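Local coordinates for protein putative amidohydrolase (PDB 3FEQ) that probably hydrolyses dipeptides ending in proline, acting as a zinc-dependent prolidase of the amidohydrolase superfamily, at residues 7-12 and 47-52; 73-78 and 323-328; 253-258 and 309-314. One frame throughout, in Å; residues are numbered along the deposited sequence.

In the fold
The three contacts lie in separate places, and none touches another. Interaction 1 is partly buried and pairs two strands far from the centre of the chain. Backbone hydrogen bonds carry it. Interactions 2 and 3 lie closer together, their nearest atoms about 9 Å apart. In neither does a direct hydrogen bond join the two segments. Interaction 2 is buried beside the zinc site, where apolar side chains and one bridging water join the lead-in to a helix to the segment beginning at Asp323. Interaction 3 is a surface contact. There a tyrosine and an isoleucine of helix 302-314 meet the turn after strand 248-254.

Interaction 1 (7-12 and 47-52); sequences VLQGGN and AQAIDV
Val7, Leu8 and Gln9 run beside Ala49, Ile50 and Asp51 as parallel partners. The short strand axes approach to 4.9 Å and their directions differ by 25°. Ile50 N gives a hydrogen bond to Val7 O at 3.0 Å. The next step reverses the roles, with Gln9 N donating to Ile50 O at 3.2 Å. Val52 N then donates to Gln9 O at 3.1 Å. A further bond from Val7 N to Gln48 O is less sure, because the position of that oxygen is doubtful.

Side chains add to the pairing on both faces. Leu8 and Ile50 point the same way and lie side by side, with Leu8 CD1 3.8 Å from Ile50 CB. Val52 turns CG2 anti to its carbonyl carbon, which puts it 3.8 Å from Leu8 CB. On the other face Gln9 crosses Asp51 at about a right angle, and Gln9 NE2 comes to 3.5 Å from Asp51 OD2. The stronger partner of Asp51 is Arg53, in a salt bridge through OD1.

This pairing of N-terminal strands, close to strands near the C-terminus, is consistent with the small beta domain that accompanies the barrel in amidohydrolases. The chain turns a corner at Gly10, and strand 11-15 goes on to pair with strand 56-66. Strand 20-30 pairs antiparallel with strand 5-9: Val27 bonds to the Leu8 backbone, and Val28 touches the Val7 side chain. Strand 398-403 packs against Leu8 and Ile50 through Leu402 and Tyr400.

Interaction 2 (73-78 and 323-328); sequences ANLGVN and DLLGEM
Ala73 and Leu325 meet in the loops beside the zinc site. Ala73, one residue before the N-cap of helix 75-79, makes most of the contact on its side. Its CB meets Met328 CE at 3.7 Å. Met328 bends at its last torsion (chi3 -84°), which turns the methyl end to the alanine. Leu325 meets the backbone of Ala73, with Leu325 CD1 3.7 Å from Ala73 O and Leu325 CB 3.8 Å from Ala73 CA. Leu75 CD2 approaches Leu325 CD2 more loosely, at 4.3 Å.

Asp323, at the head of the second segment, completes a zinc site with His65 and His67, a histidine pair and an aspartate as in other barrel amidohydrolases. The Leu325 side chain is about 6 Å from a bound zinc, so Leu325 lies near the metal centre.

No direct hydrogen bond joins the two segments. One water links them, accepting from Ala73 N at 2.7 Å and donating to Glu327 OE1 at 2.9 Å. Asn74 is the N-cap of the helix. Its OD1 accepts from Val77 N at 3.3 Å, with the donor well above the carbonyl plane. Gly326 also pairs through its backbone with Ala70, and Met328 rests on Ala279 and Leu280 of helix 274-282.

Interaction 3 (253-258 and 309-314); sequences NLVDEA and EIYANA
This is an apolar surface contact between a strand-to-helix turn and a neighbouring helix. The turn follows strand 248-254, and the helix is 302-314. Two residues of the helix, Ile310 and Tyr311, do the touching.

Val255 points toward the helix and meets the hydroxyl end of Tyr311. Both of its methyls take part. Val255 CG2 lies 3.4 Å from Tyr311 CZ, and Val255 CG1 lies 3.7 Å from Tyr311 CE1. The valine comes at the ring obliquely. Tyr311 has its CG opposite the carbonyl carbon (chi1 -72°), which carries the ring to Val255. The hydroxyl is held by a hydrogen bond to Gly252 O, within strand 248-254. That bond helps to fix where the ring ends.

Ile310 packs a little further along the turn. Its CG2 branch is 3.9 Å from Glu257 CA and 4.1 Å from Glu257 CB. The other branch ends at CD1, which is 3.9 Å from Val255 O. The isoleucine thus spans the turn from Val255 to the first residue of the next helix.

Asp256, between them, is the N-cap of helix 257-266, and its OD1 accepts from Ala259 N. Deeper in that helix, Met263 touches both Val255 and Tyr311, while Ala260 meets Ile310 and Ala314.

Strand 248-254 carries the zinc ligand His251 and belongs to a parallel sheet. Helices 257-266 and 302-314 pack side by side after successive strands, consistent with the outer helical layer of the TIM barrel found in amidohydrolases.

Interaction 1 (7-12 and 47-52)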
loop_
_atom_site.group_PDB
_atom_site.type_symbol
_atom_site.label_atom_id
_atom_site.label_comp_id
_atom_site.label_asym_id
_atom_site.label_seq_id
_atom_site.Cartn_x
_atom_site.Cartn_y
_atom_site.Cartn_z
ATOM N N VAL C 7 -45.488 42.329 -0.381
ATOM C CA VAL C 7 -46.866 41.897 -0.286
ATOM C C VAL C 7 -47.364 41.335 -1.605
ATOM O O VAL C 7 -47.380 42.033 -2.619
ATOM C CB VAL C 7 -47.782 43.057 0.136
ATOM C CG1 VAL C 7 -49.248 42.633 0.055
ATOM C CG2 VAL C 7 -47.430 43.529 1.538
ATOM N N LEU C 8 -47.781 40.075 -1.584
ATOM C CA LEU C 8 -48.652 39.564 -2.629
ATOM C C LEU C 8 -50.083 39.910 -2.270
ATOM O O LEU C 8 -50.599 39.418 -1.269
ATOM C CB LEU C 8 -48.531 38.048 -2.752
ATOM C CG LEU C 8 -47.222 37.384 -3.182
ATOM C CD1 LEU C 8 -46.419 38.280 -4.103
ATOM C CD2 LEU C 8 -46.401 36.976 -1.975
ATOM N N GLN C 9 -50.726 40.731 -3.096
ATOM C CA GLN C 9 -52.019 41.303 -2.745
ATOM C C GLN C 9 -53.195 40.770 -3.558
ATOM O O GLN C 9 -53.131 40.684 -4.788
ATOM C CB GLN C 9 -51.969 42.826 -2.798
ATOM C CG GLN C 9 -51.281 43.386 -4.018
ATOM C CD GLN C 9 -51.047 44.877 -3.905
ATOM O OE1 GLN C 9 -50.990 45.428 -2.801
ATOM N NE2 GLN C 9 -50.906 45.543 -5.049
ATOM N N GLY C 10 -54.262 40.403 -2.847
ATOM C CA GLY C 10 -55.529 40.016 -3.462
ATOM C C GLY C 10 -55.484 38.650 -4.109
ATOM O O GLY C 10 -56.247 38.371 -5.041
ATOM N N GLY C 11 -54.588 37.799 -3.612
ATOM C CA GLY C 11 -54.425 36.448 -4.132
ATOM C C GLY C 11 -55.453 35.485 -3.574
ATOM O O GLY C 11 -56.084 35.766 -2.555
ATOM N N ASN C 12 -55.632 34.355 -4.251
ATOM C CA ASN C 12 -56.447 33.275 -3.716
ATOM C C ASN C 12 -55.556 32.222 -3.069
ATOM O O ASN C 12 -55.007 31.353 -3.736
ATOM C CB ASN C 12 -57.316 32.665 -4.812
ATOM C CG ASN C 12 -57.885 33.711 -5.748
ATOM O OD1 ASN C 12 -57.732 33.616 -6.962
ATOM N ND2 ASN C 12 -58.530 34.722 -5.186
ATOM N N ALA C 47 -43.390 48.950 1.425
ATOM C CA ALA C 47 -43.296 47.550 1.026
ATOM C C ALA C 47 -42.880 47.419 -0.434
ATOM O O ALA C 47 -42.587 48.414 -1.099
ATOM C CB ALA C 47 -44.620 46.841 1.268
ATOM N N GLN C 48 -42.853 46.185 -0.929
ATOM C CA GLN C 48 -42.599 45.932 -2.342
ATOM C C GLN C 48 -43.585 44.914 -2.905
ATOM O O GLN C 48 -43.505 43.724 -2.601
ATOM C CB GLN C 48 -41.163 45.444 -2.548
ATOM C CG GLN C 48 -40.747 45.338 -4.006
ATOM C CD GLN C 48 -39.370 45.916 -4.263
ATOM O OE1 GLN C 48 -39.186 47.133 -4.266
ATOM N NE2 GLN C 48 -38.393 45.044 -4.480
ATOM N N ALA C 49 -44.514 45.390 -3.728
ATOM C CA ALA C 49 -45.798 44.784 -3.838
ATOM C C ALA C 49 -46.012 44.202 -5.203
ATOM O O ALA C 49 -45.426 44.648 -6.160
ATOM C CB ALA C 49 -46.828 45.770 -3.541
ATOM N N ILE C 50 -46.883 43.212 -5.289
ATOM C CA ILE C 50 -47.051 42.454 -6.515
ATOM C C ILE C 50 -48.522 42.064 -6.623
ATOM O O ILE C 50 -49.058 41.403 -5.731
ATOM C CB ILE C 50 -46.157 41.205 -6.518
ATOM C CG1 ILE C 50 -44.690 41.607 -6.365
ATOM C CG2 ILE C 50 -46.342 40.413 -7.793
ATOM C CD1 ILE C 50 -43.812 40.529 -5.774
ATOM N N ASP C 51 -49.186 42.519 -7.685
ATOM C CA ASP C 51 -50.631 42.339 -7.814
ATOM C C ASP C 51 -50.976 40.942 -8.301
ATOM O O ASP C 51 -50.669 40.563 -9.432
ATOM C CB ASP C 51 -51.250 43.399 -8.731
ATOM C CG ASP C 51 -52.737 43.607 -8.466
ATOM O OD1 ASP C 51 -53.564 43.031 -9.203
ATOM O OD2 ASP C 51 -53.084 44.339 -7.514
ATOM N N VAL C 52 -51.617 40.182 -7.423
ATOM C CA VAL C 52 -51.948 38.798 -7.689
ATOM C C VAL C 52 -53.459 38.622 -7.696
ATOM O O VAL C 52 -54.005 37.785 -6.980
ATOM C CB VAL C 52 -51.334 37.890 -6.627
ATOM C CG1 VAL C 52 -51.367 36.447 -7.089
ATOM C CG2 VAL C 52 -49.905 38.316 -6.337
#

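Interaction 2 (73-78 and 323-328)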
loop_
_atom_site.group_PDB
_atom_site.type_symbol
_atom_site.label_atom_id
_atom_site.label_comp_id
_atom_site.label_asym_id
_atom_site.label_seq_id
_atom_site.Cartn_x
_atom_site.Cartn_y
_atom_site.Cartn_z
ATOM N N ALA C 73 -29.077 9.980 -19.471
ATOM C CA ALA C 73 -29.895 8.838 -19.055
ATOM C C ALA C 73 -29.113 7.559 -18.759
ATOM O O ALA C 73 -29.604 6.664 -18.077
ATOM C CB ALA C 73 -30.980 8.569 -20.092
ATOM N N ASN C 74 -27.907 7.459 -19.297
ATOM C CA ASN C 74 -26.993 6.391 -18.919
ATOM C C ASN C 74 -26.194 6.799 -17.671
ATOM O O ASN C 74 -25.264 7.611 -17.747
ATOM C CB ASN C 74 -26.058 6.078 -20.093
ATOM C CG ASN C 74 -25.306 4.772 -19.922
ATOM O OD1 ASN C 74 -24.920 4.388 -18.812
ATOM N ND2 ASN C 74 -25.066 4.095 -21.035
ATOM N N LEU C 75 -26.559 6.238 -16.523
ATOM C CA LEU C 75 -25.917 6.618 -15.264
ATOM C C LEU C 75 -24.489 6.115 -15.147
ATOM O O LEU C 75 -23.688 6.674 -14.393
ATOM C CB LEU C 75 -26.728 6.146 -14.057
ATOM C CG LEU C 75 -28.095 6.790 -13.817
ATOM C CD1 LEU C 75 -28.783 6.138 -12.623
ATOM C CD2 LEU C 75 -27.994 8.295 -13.633
ATOM N N GLY C 76 -24.185 5.038 -15.861
ATOM C CA GLY C 76 -22.805 4.595 -16.013
ATOM C C GLY C 76 -21.950 5.678 -16.640
ATOM O O GLY C 76 -20.967 6.113 -16.053
ATOM N N VAL C 77 -22.359 6.146 -17.814
ATOM C CA VAL C 77 -21.598 7.152 -18.548
ATOM C C VAL C 77 -21.730 8.536 -17.913
ATOM O O VAL C 77 -20.851 9.380 -18.066
ATOM C CB VAL C 77 -21.972 7.174 -20.062
ATOM C CG1 VAL C 77 -23.006 8.232 -20.358
ATOM C CG2 VAL C 77 -20.737 7.409 -20.917
ATOM N N ASN C 78 -22.811 8.751 -17.168
ATOM C CA ASN C 78 -22.939 9.950 -16.349
ATOM C C ASN C 78 -21.832 10.042 -15.304
ATOM O O ASN C 78 -21.265 11.112 -15.090
ATOM C CB ASN C 78 -24.302 10.006 -15.659
ATOM C CG ASN C 78 -24.708 11.414 -15.303
ATOM O OD1 ASN C 78 -25.327 12.115 -16.104
ATOM N ND2 ASN C 78 -24.340 11.851 -14.111
ATOM N N ASP C 323 -37.688 11.555 -10.394
ATOM C CA ASP C 323 -36.566 10.655 -10.685
ATOM C C ASP C 323 -36.261 10.613 -12.175
ATOM O O ASP C 323 -35.924 9.570 -12.714
ATOM C CB ASP C 323 -36.853 9.241 -10.155
ATOM C CG ASP C 323 -35.600 8.374 -10.033
ATOM O OD1 ASP C 323 -34.551 8.862 -9.558
ATOM O OD2 ASP C 323 -35.688 7.173 -10.362
ATOM N N LEU C 324 -36.376 11.747 -12.847
ATOM C CA LEU C 324 -36.103 11.779 -14.279
ATOM C C LEU C 324 -34.614 11.935 -14.591
ATOM O O LEU C 324 -33.878 12.579 -13.848
ATOM C CB LEU C 324 -36.925 12.876 -14.954
ATOM C CG LEU C 324 -38.438 12.686 -14.854
ATOM C CD1 LEU C 324 -39.134 14.022 -14.907
ATOM C CD2 LEU C 324 -38.965 11.739 -15.936
ATOM N N LEU C 325 -34.173 11.342 -15.696
ATOM C CA LEU C 325 -32.767 11.397 -16.093
ATOM C C LEU C 325 -32.625 12.110 -17.414
ATOM O O LEU C 325 -33.493 11.996 -18.277
ATOM C CB LEU C 325 -32.175 9.992 -16.216
ATOM C CG LEU C 325 -32.566 9.008 -15.112
ATOM C CD1 LEU C 325 -32.051 7.629 -15.448
ATOM C CD2 LEU C 325 -32.109 9.471 -13.713
ATOM N N GLY C 326 -31.530 12.850 -17.561
ATOM C CA GLY C 326 -31.164 13.438 -18.838
ATOM C C GLY C 326 -32.191 14.419 -19.360
ATOM O O GLY C 326 -32.754 15.208 -18.606
ATOM N N GLU C 327 -32.446 14.368 -20.657
ATOM C CA GLU C 327 -33.320 15.345 -21.284
ATOM C C GLU C 327 -34.780 15.095 -20.929
ATOM O O GLU C 327 -35.609 16.000 -21.013
ATOM C CB GLU C 327 -33.122 15.358 -22.793
ATOM C CG GLU C 327 -32.705 14.025 -23.358
ATOM C CD GLU C 327 -31.205 13.782 -23.279
ATOM O OE1 GLU C 327 -30.787 12.893 -22.508
ATOM O OE2 GLU C 327 -30.445 14.479 -23.985
ATOM N N MET C 328 -35.072 13.889 -20.450
ATOM C CA MET C 328 -36.376 13.582 -19.877
ATOM C C MET C 328 -36.673 14.388 -18.607
ATOM O O MET C 328 -37.701 14.184 -17.954
ATOM C CB MET C 328 -36.485 12.085 -19.597
ATOM C CG MET C 328 -36.527 11.229 -20.852
ATOM S SD MET C 328 -36.408 9.485 -20.436
ATOM C CE MET C 328 -34.637 9.284 -20.285
HETATM O O HOH W 1 -29.040 10.645 -22.064
#

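Interaction 3 (253-258 and 309-314)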
loop_
_atom_site.group_PDB
_atom_site.type_symbol
_atom_site.label_atom_id
_atom_site.label_comp_id
_atom_site.label_asym_id
_atom_site.label_seq_id
_atom_site.Cartn_x
_atom_site.Cartn_y
_atom_site.Cartn_z
ATOM N N ASN C 253 -43.025 0.376 -6.320
ATOM C CA ASN C 253 -44.032 0.058 -7.327
ATOM C C ASN C 253 -44.692 -1.293 -7.133
ATOM O O ASN C 253 -45.787 -1.522 -7.644
ATOM C CB ASN C 253 -43.421 0.102 -8.721
ATOM C CG ASN C 253 -42.935 1.477 -9.100
ATOM O OD1 ASN C 253 -42.336 2.187 -8.290
ATOM N ND2 ASN C 253 -43.177 1.862 -10.348
ATOM N N LEU C 254 -44.019 -2.196 -6.422
ATOM C CA LEU C 254 -44.499 -3.564 -6.295
ATOM C C LEU C 254 -44.836 -3.961 -4.853
ATOM O O LEU C 254 -44.501 -5.066 -4.419
ATOM C CB LEU C 254 -43.500 -4.548 -6.924
ATOM C CG LEU C 254 -43.138 -4.358 -8.410
ATOM C CD1 LEU C 254 -42.346 -5.521 -8.972
ATOM C CD2 LEU C 254 -44.352 -4.116 -9.289
ATOM N N VAL C 255 -45.515 -3.078 -4.121
ATOM C CA VAL C 255 -46.018 -3.419 -2.783
ATOM C C VAL C 255 -47.138 -4.438 -2.834
ATOM O O VAL C 255 -47.883 -4.496 -3.813
ATOM C CB VAL C 255 -46.632 -2.211 -2.080
ATOM C CG1 VAL C 255 -45.769 -1.756 -0.913
ATOM C CG2 VAL C 255 -46.917 -1.111 -3.081
ATOM N N ASP C 256 -47.265 -5.212 -1.755
ATOM C CA ASP C 256 -48.528 -5.853 -1.386
ATOM C C ASP C 256 -49.106 -5.091 -0.204
ATOM O O ASP C 256 -48.386 -4.325 0.449
ATOM C CB ASP C 256 -48.295 -7.319 -1.003
ATOM C CG ASP C 256 -47.013 -7.522 -0.196
ATOM O OD1 ASP C 256 -46.846 -6.860 0.851
ATOM O OD2 ASP C 256 -46.173 -8.352 -0.608
ATOM N N GLU C 257 -50.385 -5.311 0.101
ATOM C CA GLU C 257 -51.007 -4.588 1.206
ATOM C C GLU C 257 -50.437 -5.018 2.547
ATOM O O GLU C 257 -50.587 -4.313 3.542
ATOM C CB GLU C 257 -52.539 -4.664 1.185
ATOM C CG GLU C 257 -53.116 -6.056 1.239
ATOM C CD GLU C 257 -53.378 -6.620 -0.143
ATOM O OE1 GLU C 257 -52.405 -7.011 -0.829
ATOM O OE2 GLU C 257 -54.561 -6.670 -0.544
ATOM N N ALA C 258 -49.711 -6.129 2.553
ATOM C CA ALA C 258 -49.003 -6.563 3.747
ATOM C C ALA C 258 -47.921 -5.573 4.128
ATOM O O ALA C 258 -47.813 -5.158 5.289
ATOM C CB ALA C 258 -48.395 -7.917 3.535
ATOM N N GLU C 309 -53.150 3.282 -5.021
ATOM C CA GLU C 309 -54.382 2.946 -4.328
ATOM C C GLU C 309 -54.126 2.137 -3.078
ATOM O O GLU C 309 -54.718 2.406 -2.034
ATOM C CB GLU C 309 -55.325 2.188 -5.245
ATOM C CG GLU C 309 -56.174 3.100 -6.098
ATOM C CD GLU C 309 -56.707 2.408 -7.330
ATOM O OE1 GLU C 309 -57.157 1.248 -7.213
ATOM O OE2 GLU C 309 -56.681 3.027 -8.414
ATOM N N ILE C 310 -53.228 1.165 -3.183
ATOM C CA ILE C 310 -52.825 0.362 -2.039
ATOM C C ILE C 310 -52.293 1.234 -0.912
ATOM O O ILE C 310 -52.717 1.094 0.240
ATOM C CB ILE C 310 -51.753 -0.646 -2.429
ATOM C CG1 ILE C 310 -52.174 -1.382 -3.712
ATOM C CG2 ILE C 310 -51.446 -1.567 -1.250
ATOM C CD1 ILE C 310 -51.300 -2.545 -4.075
ATOM N N TYR C 311 -51.401 2.162 -1.263
ATOM C CA TYR C 311 -50.838 3.100 -0.299
ATOM C C TYR C 311 -51.893 3.982 0.376
ATOM O O TYR C 311 -51.836 4.209 1.590
ATOM C CB TYR C 311 -49.772 3.970 -0.963
ATOM C CG TYR C 311 -48.488 3.236 -1.266
ATOM C CD1 TYR C 311 -47.874 2.438 -0.304
ATOM C CD2 TYR C 311 -47.871 3.362 -2.504
ATOM C CE1 TYR C 311 -46.697 1.762 -0.586
ATOM C CE2 TYR C 311 -46.697 2.687 -2.792
ATOM C CZ TYR C 311 -46.115 1.897 -1.830
ATOM O OH TYR C 311 -44.960 1.217 -2.120
ATOM N N ALA C 312 -52.833 4.489 -0.419
ATOM C CA ALA C 312 -53.946 5.266 0.100
ATOM C C ALA C 312 -54.773 4.430 1.064
ATOM O O ALA C 312 -55.117 4.878 2.157
ATOM C CB ALA C 312 -54.808 5.749 -1.033
ATOM N N ASN C 313 -55.068 3.202 0.657
ATOM C CA ASN C 313 -55.894 2.307 1.449
ATOM C C ASN C 313 -55.306 1.976 2.800
ATOM O O ASN C 313 -56.004 2.029 3.803
ATOM C CB ASN C 313 -56.163 1.021 0.691
ATOM C CG ASN C 313 -57.108 1.225 -0.456
ATOM O OD1 ASN C 313 -57.842 2.212 -0.498
ATOM N ND2 ASN C 313 -57.082 0.308 -1.411
ATOM N N ALA C 314 -54.023 1.637 2.828
ATOM C CA ALA C 314 -53.352 1.354 4.089
ATOM C C ALA C 314 -53.011 2.634 4.862
ATOM O O ALA C 314 -52.567 2.575 6.012
ATOM C CB ALA C 314 -52.116 0.510 3.859
#